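PDB 4WJ1: antigen MTB48, Mycobacterial protein from Mycobacterium smegmatis, which is exported by the ESX-1 type VII secretion system and is probably involved in DNA conjugation, at least in the recipient strain. Local coordinates for residues A246-W249 / D250-N253; S148-T151 / Q152-M156; T233-N236 / V237-E241. All coordinates share one frame; numbering follows the deposited sequence.

Contact 1: A246-W249 / D250-N253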
ATOM      1  N   ALA A 246     -39.398  18.681 -37.108  1.00 75.01           N
ATOM      2  CA  ALA A 246     -40.060  18.904 -38.390  1.00 77.22           C
ATOM      3  C   ALA A 246     -41.066  17.801 -38.705  1.00 76.82           C
ATOM      4  O   ALA A 246     -42.190  18.070 -39.147  1.00 84.46           O
ATOM      5  CB  ALA A 246     -39.021  19.008 -39.510  1.00 76.76           C
ATOM      6  N   SER A 247     -40.651  16.561 -38.471  1.00 68.17           N
ATOM      7  CA  SER A 247     -41.512  15.409 -38.674  1.00 69.73           C
ATOM      8  C   SER A 247     -41.217  14.389 -37.596  1.00 75.68           C
ATOM      9  O   SER A 247     -40.252  14.542 -36.847  1.00 81.29           O
ATOM     10  CB  SER A 247     -41.296  14.798 -40.056  1.00 70.26           C
ATOM     11  OG  SER A 247     -40.054  14.116 -40.124  1.00 72.60           O
ATOM     12  N   GLU A 248     -42.034  13.343 -37.522  1.00 76.00           N
ATOM     13  CA  GLU A 248     -41.804  12.287 -36.548  1.00 69.67           C
ATOM     14  C   GLU A 248     -40.661  11.394 -37.004  1.00 74.10           C
ATOM     15  O   GLU A 248     -39.955  10.804 -36.186  1.00 79.89           O
ATOM     16  CB  GLU A 248     -43.066  11.456 -36.323  1.00 63.39           C
ATOM     17  CG  GLU A 248     -42.935  10.443 -35.187  1.00 66.21           C
ATOM     18  CD  GLU A 248     -42.712  11.106 -33.836  1.00 73.38           C
ATOM     19  OE1 GLU A 248     -41.964  10.545 -33.003  1.00 75.14           O
ATOM     20  OE2 GLU A 248     -43.290  12.193 -33.607  1.00 80.03           O
ATOM     21  N   TRP A 249     -40.479  11.298 -38.315  1.00 74.57           N
ATOM     22  CA  TRP A 249     -39.400  10.490 -38.864  1.00 75.35           C
ATOM     23  C   TRP A 249     -38.063  11.044 -38.402  1.00 70.05           C
ATOM     24  O   TRP A 249     -37.199  10.289 -37.948  1.00 74.69           O
ATOM     25  CB  TRP A 249     -39.471  10.452 -40.393  1.00 82.40           C
ATOM     26  CG  TRP A 249     -38.506   9.478 -41.033  1.00 85.27           C
ATOM     27  CD1 TRP A 249     -38.615   8.109 -41.075  1.00 82.18           C
ATOM     28  CD2 TRP A 249     -37.302   9.801 -41.737  1.00 84.15           C
ATOM     29  NE1 TRP A 249     -37.549   7.567 -41.757  1.00 76.46           N
ATOM     30  CE2 TRP A 249     -36.725   8.589 -42.176  1.00 80.39           C
ATOM     31  CE3 TRP A 249     -36.644  11.005 -42.041  1.00 83.25           C
ATOM     32  CZ2 TRP A 249     -35.535   8.541 -42.898  1.00 81.70           C
ATOM     33  CZ3 TRP A 249     -35.460  10.956 -42.758  1.00 79.16           C
ATOM     34  CH2 TRP A 249     -34.920   9.734 -43.178  1.00 80.67           C
ATOM     35  N   ASP A 250     -37.902  12.360 -38.510  1.00 62.52           N
ATOM     36  CA  ASP A 250     -36.689  13.022 -38.035  1.00 67.59           C
ATOM     37  C   ASP A 250     -36.438  12.738 -36.562  1.00 67.77           C
ATOM     38  O   ASP A 250     -35.321  12.409 -36.162  1.00 63.58           O
ATOM     39  CB  ASP A 250     -36.772  14.533 -38.252  1.00 74.38           C
ATOM     40  CG  ASP A 250     -36.752  14.905 -39.710  1.00 84.22           C
ATOM     41  OD1 ASP A 250     -37.320  14.139 -40.516  1.00 91.62           O
ATOM     42  OD2 ASP A 250     -36.157  15.953 -40.046  1.00 83.36           O
ATOM     43  N   ARG A 251     -37.498  12.876 -35.773  1.00 64.71           N
ATOM     44  CA  ARG A 251     -37.449  12.647 -34.342  1.00 58.19           C
ATOM     45  C   ARG A 251     -36.947  11.241 -34.033  1.00 57.25           C
ATOM     46  O   ARG A 251     -36.150  11.049 -33.117  1.00 54.68           O
ATOM     47  CB  ARG A 251     -38.833  12.877 -33.728  1.00 60.27           C
ATOM     48  CG  ARG A 251     -38.855  12.905 -32.222  1.00 60.76           C
ATOM     49  CD  ARG A 251     -40.203  13.375 -31.673  1.00 62.71           C
ATOM     50  NE  ARG A 251     -40.235  13.230 -30.220  1.00 65.94           N
ATOM     51  CZ  ARG A 251     -40.776  12.191 -29.591  1.00 65.59           C
ATOM     52  NH1 ARG A 251     -41.354  11.225 -30.297  1.00 67.19           N
ATOM     53  NH2 ARG A 251     -40.746  12.122 -28.264  1.00 60.45           N
ATOM     54  N   GLN A 252     -37.379  10.257 -34.812  1.00 53.74           N
ATOM     55  CA  GLN A 252     -36.979   8.878 -34.533  1.00 50.57           C
ATOM     56  C   GLN A 252     -35.533   8.622 -34.925  1.00 52.08           C
ATOM     57  O   GLN A 252     -34.831   7.873 -34.249  1.00 62.96           O
ATOM     58  CB  GLN A 252     -37.905   7.898 -35.253  1.00 57.35           C
ATOM     59  CG  GLN A 252     -39.355   7.972 -34.777  1.00 63.15           C
ATOM     60  CD  GLN A 252     -39.499   7.549 -33.326  1.00 68.62           C
ATOM     61  OE1 GLN A 252     -38.714   6.741 -32.827  1.00 72.71           O
ATOM     62  NE2 GLN A 252     -40.489   8.104 -32.638  1.00 67.49           N
ATOM     63  N   ASN A 253     -35.080   9.243 -36.008  1.00 52.03           N
ATOM     64  CA  ASN A 253     -33.677   9.139 -36.395  1.00 54.11           C
ATOM     65  C   ASN A 253     -32.789   9.754 -35.321  1.00 55.37           C
ATOM     66  O   ASN A 253     -31.725   9.219 -34.997  1.00 55.76           O
ATOM     67  CB  ASN A 253     -33.429   9.809 -37.745  1.00 54.42           C
ATOM     68  CG  ASN A 253     -34.069   9.043 -38.896  1.00 69.32           C
ATOM     69  OD1 ASN A 253     -34.188   7.815 -38.848  1.00 74.73           O
ATOM     70  ND2 ASN A 253     -34.490   9.766 -39.934  1.00 71.99           N
TER
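The first turn of helix 248-272 opens with Ser247 at the N-cap, and its hydroxyl reaches Asp250 three residues on: Ser247 OG donates to Asp250 OD1 over 2.8 Å. The oxygen is approached from well above the carboxylate plane. On another flank of the turn, Glu248 OE1 is gripped by two donors. Its syn lone pair takes Arg251 NH1 at 2.9 Å in a salt bridge that lies in the guanidinium plane, while its anti lone pair takes Gln252 NE2, also at 2.9 Å. Glu248 and Gln252 both bend at chi2 (63° and -65°), bringing their polar ends together; Glu248 runs alongside the extended Arg251, whereas Gln252 comes across Glu248. Trp249 forms a third cluster. Asn253 ND2 sits 3.0 Å above one face of the indole, offset toward the rim, with the amide nearly perpendicular to the ring (84°); the edge of the same ring meets Asp250 OD1, 3.6 Å from Trp249 CE3. Beneath these side chains the helical bonds begin, among them Asn253 N to Trp249 O at 3.1 Å. The turn lies on the surface, far from the centre of the chain, and at Arg251 it packs against Phe240 of the preceding helix 234-242.

Contact 2: S148-T151 / Q152-M156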
ATOM      1  N   SER A 148     -26.886  12.101 -12.552  1.00 36.23           N
ATOM      2  CA  SER A 148     -27.390  12.249 -11.196  1.00 39.35           C
ATOM      3  C   SER A 148     -26.268  11.993 -10.188  1.00 43.23           C
ATOM      4  O   SER A 148     -26.419  12.213  -8.988  1.00 50.67           O
ATOM      5  CB  SER A 148     -28.571  11.313 -10.950  1.00 47.99           C
ATOM      6  OG  SER A 148     -28.115  10.019 -10.628  1.00 66.63           O
ATOM      7  N   GLY A 149     -25.131  11.525 -10.678  1.00 43.91           N
ATOM      8  CA  GLY A 149     -23.983  11.342  -9.816  1.00 42.21           C
ATOM      9  C   GLY A 149     -23.042  12.521  -9.949  1.00 42.30           C
ATOM     10  O   GLY A 149     -23.457  13.637 -10.294  1.00 44.23           O
ATOM     11  N   ASP A 150     -21.767  12.271  -9.684  1.00 30.78           N
ATOM     12  CA  ASP A 150     -20.742  13.289  -9.831  1.00 34.89           C
ATOM     13  C   ASP A 150     -20.001  13.101 -11.149  1.00 35.43           C
ATOM     14  O   ASP A 150     -19.047  12.331 -11.241  1.00 37.65           O
ATOM     15  CB  ASP A 150     -19.764  13.243  -8.651  1.00 40.86           C
ATOM     16  CG  ASP A 150     -18.599  14.203  -8.821  1.00 45.99           C
ATOM     17  OD1 ASP A 150     -18.734  15.180  -9.602  1.00 43.87           O
ATOM     18  OD2 ASP A 150     -17.548  13.974  -8.176  1.00 47.12           O
ATOM     19  N   THR A 151     -20.426  13.845 -12.153  1.00 34.68           N
ATOM     20  CA  THR A 151     -19.918  13.706 -13.507  1.00 38.11           C
ATOM     21  C   THR A 151     -18.447  14.079 -13.596  1.00 37.69           C
ATOM     22  O   THR A 151     -17.815  13.896 -14.646  1.00 39.46           O
ATOM     23  CB  THR A 151     -20.752  14.579 -14.500  1.00 41.22           C
ATOM     24  OG1 THR A 151     -20.572  15.969 -14.199  1.00 39.09           O
ATOM     25  CG2 THR A 151     -22.216  14.247 -14.369  1.00 33.29           C
ATOM     26  N   GLN A 152     -17.895  14.589 -12.498  1.00 28.81           N
ATOM     27  CA  GLN A 152     -16.479  14.938 -12.481  1.00 30.94           C
ATOM     28  C   GLN A 152     -15.615  13.917 -11.738  1.00 33.07           C
ATOM     29  O   GLN A 152     -14.382  14.029 -11.736  1.00 34.57           O
ATOM     30  CB  GLN A 152     -16.284  16.298 -11.845  1.00 35.89           C
ATOM     31  CG  GLN A 152     -16.565  17.454 -12.767  1.00 39.57           C
ATOM     32  CD  GLN A 152     -16.392  18.772 -12.046  1.00 40.42           C
ATOM     33  OE1 GLN A 152     -17.319  19.273 -11.399  1.00 41.30           O
ATOM     34  NE2 GLN A 152     -15.192  19.323 -12.120  1.00 36.91           N
ATOM     35  N   ALA A 153     -16.271  12.953 -11.091  1.00 27.01           N
ATOM     36  CA  ALA A 153     -15.591  11.905 -10.322  1.00 35.17           C
ATOM     37  C   ALA A 153     -14.533  12.485  -9.412  1.00 36.05           C
ATOM     38  O   ALA A 153     -13.419  11.973  -9.338  1.00 33.20           O
ATOM     39  CB  ALA A 153     -14.972  10.880 -11.249  1.00 26.84           C
ATOM     40  N   LEU A 154     -14.892  13.575  -8.748  1.00 32.69           N
ATOM     41  CA  LEU A 154     -13.981  14.291  -7.863  1.00 30.99           C
ATOM     42  C   LEU A 154     -13.465  13.446  -6.713  1.00 32.58           C
ATOM     43  O   LEU A 154     -12.313  13.606  -6.307  1.00 34.08           O
ATOM     44  CB  LEU A 154     -14.662  15.539  -7.301  1.00 29.65           C
ATOM     45  CG  LEU A 154     -15.058  16.559  -8.364  1.00 33.13           C
ATOM     46  CD1 LEU A 154     -15.811  17.720  -7.729  1.00 26.57           C
ATOM     47  CD2 LEU A 154     -13.807  17.036  -9.079  1.00 26.21           C
ATOM     48  N   SER A 155     -14.322  12.584  -6.164  1.00 31.89           N
ATOM     49  CA  SER A 155     -13.910  11.708  -5.068  1.00 30.95           C
ATOM     50  C   SER A 155     -12.801  10.771  -5.545  1.00 30.82           C
ATOM     51  O   SER A 155     -11.721  10.718  -4.954  1.00 30.85           O
ATOM     52  CB  SER A 155     -15.089  10.899  -4.527  1.00 34.86           C
ATOM     53  OG  SER A 155     -14.677  10.081  -3.439  1.00 41.33           O
HETATM   54  N   MSE A 156     -13.074  10.070  -6.642  1.00 29.91           N
HETATM   55  CA  MSE A 156     -12.108   9.177  -7.249  1.00 32.28           C
HETATM   56  C   MSE A 156     -10.831   9.906  -7.627  1.00 34.84           C
HETATM   57  O   MSE A 156      -9.734   9.387  -7.423  1.00 40.32           O
HETATM   58  CB  MSE A 156     -12.719   8.483  -8.468  1.00 26.68           C
HETATM   59  CG  MSE A 156     -13.672   7.361  -8.072  1.00 32.01           C
HETATM   60 SE   MSE A 156     -12.838   6.041  -6.877  0.75 36.60          SE
HETATM   61  CE  MSE A 156     -11.183   5.757  -7.820  1.00 27.17           C
TER
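Asp150 and Leu154 meet where a type I beta turn, Asp150 to Ala153, leads into helix 154-178 of the PPE domain. The turn is closed by a backbone hydrogen bond from Ala153 N to Asp150 O, 2.8 Å long.

The other two hydrogen bonds between 148-151 and 152-156 belong to the Asp150 carboxylate, whose two oxygens each take one backbone N-H. With CG anti to the backbone N (chi1 175°), the group swings over the turn it begins. OD2 of Asp150 accepts from Leu154 N at 2.7 Å, on the syn side but 35° out of the carboxylate plane, and OD1 accepts from Gln152 N at 3.1 Å, met from far above that plane. Leu154 is the first helical residue, so the carboxylate sits by the positive end of the helix dipole, which would probably stabilise its negative charge. This grip on both N-H groups also limits rotation of the carboxylate. Further on, the Ser155 hydroxyl is hydrogen-bonded to Thr34 N.

Packing contacts complete the junction. Thr151 and Ala153 pack on Val228 and His224 of helix 187-230, and the selenomethionine at Met156 is buried between that helix and helix 40-96. Two aliphatic carbons come up beside the carboxylate oxygens: Leu154 CB, close to the carboxylate plane, is 3.4 Å from Asp150 OD2, and Gln152 CB, further out of that plane, is 3.5 Å from Asp150 OD1.

Contact 3: T233-N236 / V237-E241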
ATOM      1  N   THR A 233     -26.106  13.770 -22.800  1.00 44.34           N
ATOM      2  CA  THR A 233     -26.238  14.407 -21.502  1.00 43.17           C
ATOM      3  C   THR A 233     -27.673  14.388 -21.036  1.00 43.51           C
ATOM      4  O   THR A 233     -28.578  14.063 -21.799  1.00 36.80           O
ATOM      5  CB  THR A 233     -25.759  15.852 -21.535  1.00 39.83           C
ATOM      6  OG1 THR A 233     -26.522  16.575 -22.512  1.00 43.38           O
ATOM      7  CG2 THR A 233     -24.274  15.902 -21.880  1.00 35.10           C
ATOM      8  N   LEU A 234     -27.873  14.735 -19.772  1.00 42.24           N
ATOM      9  CA  LEU A 234     -29.204  14.762 -19.224  1.00 45.77           C
ATOM     10  C   LEU A 234     -29.940  15.905 -19.904  1.00 48.95           C
ATOM     11  O   LEU A 234     -31.126  15.802 -20.188  1.00 51.85           O
ATOM     12  CB  LEU A 234     -29.169  14.912 -17.699  1.00 45.38           C
ATOM     13  CG  LEU A 234     -30.516  14.705 -17.000  1.00 45.48           C
ATOM     14  CD1 LEU A 234     -31.228  13.457 -17.515  1.00 42.82           C
ATOM     15  CD2 LEU A 234     -30.328  14.616 -15.499  1.00 47.58           C
ATOM     16  N   GLU A 235     -29.211  16.975 -20.205  1.00 49.14           N
ATOM     17  CA  GLU A 235     -29.753  18.087 -20.978  1.00 43.45           C
ATOM     18  C   GLU A 235     -30.189  17.618 -22.365  1.00 47.28           C
ATOM     19  O   GLU A 235     -31.153  18.146 -22.917  1.00 46.10           O
ATOM     20  CB  GLU A 235     -28.731  19.229 -21.096  1.00 53.92           C
ATOM     21  CG  GLU A 235     -29.277  20.448 -21.847  1.00 77.85           C
ATOM     22  CD  GLU A 235     -28.324  21.648 -21.913  1.00 87.34           C
ATOM     23  OE1 GLU A 235     -27.177  21.556 -21.414  1.00 76.46           O
ATOM     24  OE2 GLU A 235     -28.749  22.698 -22.468  1.00 98.94           O
ATOM     25  N   ASN A 236     -29.494  16.627 -22.928  1.00 43.99           N
ATOM     26  CA  ASN A 236     -29.914  16.071 -24.210  1.00 41.26           C
ATOM     27  C   ASN A 236     -31.300  15.450 -24.088  1.00 49.51           C
ATOM     28  O   ASN A 236     -32.098  15.520 -25.022  1.00 56.98           O
ATOM     29  CB  ASN A 236     -28.927  15.028 -24.733  1.00 47.05           C
ATOM     30  CG  ASN A 236     -27.658  15.642 -25.289  1.00 44.44           C
ATOM     31  OD1 ASN A 236     -26.632  14.974 -25.406  1.00 41.48           O
ATOM     32  ND2 ASN A 236     -27.720  16.917 -25.634  1.00 42.79           N
ATOM     33  N   VAL A 237     -31.595  14.858 -22.932  1.00 40.89           N
ATOM     34  CA  VAL A 237     -32.930  14.317 -22.692  1.00 42.05           C
ATOM     35  C   VAL A 237     -33.986  15.425 -22.755  1.00 48.77           C
ATOM     36  O   VAL A 237     -35.023  15.290 -23.420  1.00 50.95           O
ATOM     37  CB  VAL A 237     -33.023  13.617 -21.332  1.00 44.19           C
ATOM     38  CG1 VAL A 237     -34.405  13.005 -21.148  1.00 42.73           C
ATOM     39  CG2 VAL A 237     -31.941  12.563 -21.207  1.00 40.92           C
ATOM     40  N   ARG A 238     -33.716  16.527 -22.062  1.00 50.00           N
ATOM     41  CA  ARG A 238     -34.626  17.657 -22.083  1.00 52.41           C
ATOM     42  C   ARG A 238     -34.756  18.184 -23.502  1.00 52.10           C
ATOM     43  O   ARG A 238     -35.858  18.396 -23.998  1.00 59.57           O
ATOM     44  CB  ARG A 238     -34.150  18.771 -21.147  1.00 59.86           C
ATOM     45  CG  ARG A 238     -34.860  20.098 -21.394  1.00 65.24           C
ATOM     46  CD  ARG A 238     -34.616  21.112 -20.289  1.00 75.66           C
ATOM     47  NE  ARG A 238     -35.528  22.244 -20.432  1.00 85.75           N
ATOM     48  CZ  ARG A 238     -35.240  23.370 -21.082  1.00 86.33           C
ATOM     49  NH1 ARG A 238     -34.041  23.530 -21.634  1.00 85.61           N
ATOM     50  NH2 ARG A 238     -36.148  24.341 -21.171  1.00 77.92           N
ATOM     51  N   GLU A 239     -33.616  18.383 -24.152  1.00 49.37           N
ATOM     52  CA  GLU A 239     -33.586  18.952 -25.486  1.00 41.65           C
ATOM     53  C   GLU A 239     -34.343  18.079 -26.477  1.00 47.34           C
ATOM     54  O   GLU A 239     -34.949  18.589 -27.419  1.00 51.71           O
ATOM     55  CB  GLU A 239     -32.143  19.152 -25.942  1.00 40.80           C
ATOM     56  CG  GLU A 239     -31.391  20.217 -25.184  1.00 46.01           C
ATOM     57  CD  GLU A 239     -29.924  20.268 -25.552  1.00 58.23           C
ATOM     58  OE1 GLU A 239     -29.404  19.262 -26.089  1.00 47.08           O
ATOM     59  OE2 GLU A 239     -29.291  21.320 -25.302  1.00 70.40           O
ATOM     60  N   PHE A 240     -34.331  16.768 -26.258  1.00 48.50           N
ATOM     61  CA  PHE A 240     -35.035  15.865 -27.155  1.00 49.60           C
ATOM     62  C   PHE A 240     -36.528  16.115 -27.093  1.00 56.33           C
ATOM     63  O   PHE A 240     -37.215  16.045 -28.107  1.00 60.42           O
ATOM     64  CB  PHE A 240     -34.729  14.409 -26.819  1.00 53.74           C
ATOM     65  CG  PHE A 240     -35.313  13.435 -27.795  1.00 56.74           C
ATOM     66  CD1 PHE A 240     -34.718  13.235 -29.026  1.00 56.58           C
ATOM     67  CD2 PHE A 240     -36.465  12.730 -27.489  1.00 60.22           C
ATOM     68  CE1 PHE A 240     -35.259  12.341 -29.935  1.00 59.30           C
ATOM     69  CE2 PHE A 240     -37.010  11.836 -28.390  1.00 60.76           C
ATOM     70  CZ  PHE A 240     -36.406  11.639 -29.615  1.00 60.44           C
ATOM     71  N   GLU A 241     -37.022  16.429 -25.901  1.00 64.18           N
ATOM     72  CA  GLU A 241     -38.443  16.684 -25.697  1.00 69.44           C
ATOM     73  C   GLU A 241     -38.853  18.072 -26.175  1.00 69.50           C
ATOM     74  O   GLU A 241     -39.851  18.236 -26.877  1.00 72.22           O
ATOM     75  CB  GLU A 241     -38.802  16.517 -24.218  1.00 82.01           C
ATOM     76  CG  GLU A 241     -40.295  16.376 -23.967  1.00 96.78           C
ATOM     77  CD  GLU A 241     -40.684  14.965 -23.557  1.00109.26           C
ATOM     78  OE1 GLU A 241     -39.852  14.039 -23.723  1.00109.01           O
ATOM     79  OE2 GLU A 241     -41.828  14.784 -23.081  1.00116.52           O
TER
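Asn236 links the start of helix 234-242 to its next turn, passing a hydrogen bond from its amide to Glu239 while closing a capping box with Thr233. In the box, Thr233 N donates to Asn236 OD1 (2.9 Å) and Asn236 N donates to Thr233 OG1 (3.0 Å). The other end of the amide, Asn236 ND2, gives a hydrogen to Glu239 OE1 at 2.9 Å. That acceptor lies in the amide plane, whereas the donor meets the carboxylate on its syn side, 34° out of plane. Glu239 places CG beside its own backbone N (chi1 -68°) and then extends, which carries its carboxylate back along the helix toward Asn236 and Glu235. Glu235 takes the other course, CG opposite the backbone N (chi1 -177°) and the chain straight beyond, and the two acids cross with Glu235 OE2 only 3.2 Å from Glu239 OE2. On a different side, Leu234 CD1 touches Val237 CG2 at 3.9 Å. Val237 also packs on Trp139 and Glu140 of helix 139-147, and Phe240 turns away to Trp245 and helix 248-272. The amide of Asn236 is thus held at both ends, with its rotation fixed by two bonds of opposite sense. The neighbouring carboxylates would repel each other if both were charged, so one of them may have a raised pKa or share a proton.

Overall arrangement
Contacts 2, 3 and 1 follow one another along the chain, all within the PPE domain of this mainly helical protein, which has no strands. Each lies at the beginning of a helix: contact 2 at helix 154-178, contact 3 at helix 234-242 and contact 1 at helix 248-272. Their centres are about 20 Å apart between contacts 2 and 3, 16 Å between 3 and 1, and 34 Å between 2 and 1. Contacts 1 and 3 touch, Arg251 O lying 3.5 Å from Phe240 CE1, where the two consecutive helices pack together. Contacts 2 and 3 come within about 5 Å at their nearest atoms. Together they trace the elongated fold from beside its long helices out toward one end.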